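ANGPTL4 C-terminal chain (Homo sapiens, PDB 6U1U) mediates inactivation of lipoprotein lipase as a whole protein, of which this chain is the C-terminal fibrinogen-like domain, here with bound palmitic acid. Local coordinates at residues A[118-121]-A[122-126]. Numbering follows the deposited sequence.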
ATOM      1  N   LEU A 118      -0.072  10.252  -0.356  1.00 19.74           N
ATOM      2  CA  LEU A 118      -0.762   9.848  -1.568  1.00 22.19           C
ATOM      3  C   LEU A 118      -1.546  11.053  -2.037  1.00 23.07           C
ATOM      4  O   LEU A 118      -2.294  11.658  -1.252  1.00 24.27           O
ATOM      5  CB  LEU A 118      -1.693   8.683  -1.299  1.00 22.92           C
ATOM      6  CG  LEU A 118      -1.898   7.580  -2.317  1.00 33.06           C
ATOM      7  CD1 LEU A 118      -0.572   7.078  -2.873  1.00 27.83           C
ATOM      8  CD2 LEU A 118      -2.656   6.472  -1.584  1.00 34.46           C
ATOM      9  N   GLN A 119      -1.299  11.444  -3.276  1.00 19.30           N
ATOM     10  CA  GLN A 119      -1.890  12.631  -3.877  1.00 19.90           C
ATOM     11  C   GLN A 119      -2.904  12.172  -4.917  1.00 22.75           C
ATOM     12  O   GLN A 119      -2.537  11.504  -5.893  1.00 23.73           O
ATOM     13  CB  GLN A 119      -0.783  13.490  -4.477  1.00 24.39           C
ATOM     14  CG  GLN A 119       0.182  13.938  -3.359  1.00 28.03           C
ATOM     15  CD  GLN A 119       1.584  14.251  -3.831  1.00 35.55           C
ATOM     16  OE1 GLN A 119       1.934  14.049  -5.001  1.00 41.95           O
ATOM     17  NE2 GLN A 119       2.412  14.727  -2.906  1.00 32.30           N
ATOM     18  N   LEU A 120      -4.159  12.479  -4.639  1.00 20.74           N
ATOM     19  CA  LEU A 120      -5.255  12.015  -5.489  1.00 19.76           C
ATOM     20  C   LEU A 120      -5.945  13.176  -6.200  1.00 22.88           C
ATOM     21  O   LEU A 120      -6.201  14.156  -5.585  1.00 23.91           O
ATOM     22  CB  LEU A 120      -6.250  11.277  -4.594  1.00 23.55           C
ATOM     23  CG  LEU A 120      -5.682  10.142  -3.751  1.00 26.58           C
ATOM     24  CD1 LEU A 120      -6.740   9.519  -2.875  1.00 30.50           C
ATOM     25  CD2 LEU A 120      -5.080   9.093  -4.647  1.00 23.51           C
ATOM     26  N   THR A 121      -6.318  12.985  -7.470  1.00 22.94           N
ATOM     27  CA  THR A 121      -7.210  13.966  -8.102  1.00 24.58           C
ATOM     28  C   THR A 121      -8.625  13.832  -7.548  1.00 22.94           C
ATOM     29  O   THR A 121      -8.974  12.868  -6.885  1.00 21.57           O
ATOM     30  CB  THR A 121      -7.262  13.759  -9.605  1.00 27.11           C
ATOM     31  OG1 THR A 121      -7.832  12.473  -9.848  1.00 25.34           O
ATOM     32  CG2 THR A 121      -5.872  13.856 -10.205  1.00 25.93           C
ATOM     33  N   ALA A 122      -9.476  14.829  -7.811  1.00 21.85           N
ATOM     34  CA  ALA A 122     -10.838  14.709  -7.298  1.00 22.65           C
ATOM     35  C   ALA A 122     -11.616  13.517  -7.879  1.00 24.17           C
ATOM     36  O   ALA A 122     -12.316  12.830  -7.111  1.00 21.88           O
ATOM     37  CB  ALA A 122     -11.572  16.039  -7.532  1.00 24.69           C
ATOM     38  N   PRO A 123     -11.534  13.203  -9.172  1.00 25.37           N
ATOM     39  CA  PRO A 123     -12.193  11.977  -9.649  1.00 24.36           C
ATOM     40  C   PRO A 123     -11.684  10.709  -8.973  1.00 24.02           C
ATOM     41  O   PRO A 123     -12.483   9.812  -8.705  1.00 26.08           O
ATOM     42  CB  PRO A 123     -11.878  11.966 -11.158  1.00 28.04           C
ATOM     43  CG  PRO A 123     -11.590  13.391 -11.509  1.00 30.88           C
ATOM     44  CD  PRO A 123     -10.972  14.011 -10.273  1.00 25.81           C
ATOM     45  N   VAL A 124     -10.373  10.581  -8.733  1.00 22.81           N
ATOM     46  CA  VAL A 124      -9.873   9.364  -8.085  1.00 22.34           C
ATOM     47  C   VAL A 124     -10.328   9.293  -6.630  1.00 24.12           C
ATOM     48  O   VAL A 124     -10.751   8.230  -6.138  1.00 24.83           O
ATOM     49  CB  VAL A 124      -8.343   9.286  -8.230  1.00 24.08           C
ATOM     50  CG1 VAL A 124      -7.797   8.147  -7.403  1.00 25.06           C
ATOM     51  CG2 VAL A 124      -7.972   9.115  -9.720  1.00 25.16           C
ATOM     52  N   ALA A 125     -10.247  10.410  -5.905  1.00 21.62           N
ATOM     53  CA  ALA A 125     -10.797  10.422  -4.558  1.00 22.41           C
ATOM     54  C   ALA A 125     -12.256  10.014  -4.579  1.00 25.52           C
ATOM     55  O   ALA A 125     -12.742   9.342  -3.656  1.00 26.90           O
ATOM     56  CB  ALA A 125     -10.634  11.812  -3.928  1.00 23.09           C
ATOM     57  N   GLY A 126     -12.977  10.407  -5.632  1.00 25.73           N
ATOM     58  CA  GLY A 126     -14.371   9.989  -5.750  1.00 27.68           C
ATOM     59  C   GLY A 126     -14.516   8.487  -5.919  1.00 27.34           C
ATOM     60  O   GLY A 126     -15.421   7.872  -5.339  1.00 29.30           O
TER
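Thr121 lays its hydroxyl over the start of the helix that follows it, OG1 lying 3.4 Å from CG2 of Val124 and close to the ring carbon CD of Pro123. Thr121 is the N-cap of helix 122-127, a residue at the threshold of a helix whose side chain accepts from a first-turn amide. With chi1 at 64°, OG1 is turned back toward the helix, flanked by the backbone N and C of its own residue, and from there it takes the N-H of Val124. At 3.4 Å from Val124 N to Thr121 OG1 the bond is weak, although its N-H...O angle of 162° is fairly straight. The firmer grip comes from the backbone: Ala125 N reaches Thr121 O over 2.9 Å and closes the first helical turn. The next such bond, from Gly126 to Ala122 O, carries the helix on. CB of Ala125 also rests 3.6 Å from Thr121 O, beside the carbonyl that its own amide holds.

Strand 118-120 pairs antiparallel with strands 100-109 and 138-140 in the sheet of the fibrinogen C-terminal domain, and from its end the chain turns directly into the helix. A buried apolar contact joins the two: Leu120 points toward the helix and brings CD2 to within 4.0 Å of Val124 CG1, the two side chains meeting at about a right angle. Phe105 and Val107 of strand 100-109 touch Val124 and Leu120 respectively, and the bound palmitic acid touches Leu120 as well as Leu118. One short, straight backbone bond thus holds the amide of Ala125, and a weaker cap offers the amide of Val124 an acceptor, while aliphatic packing connects this turn to the lipid-contacting strand.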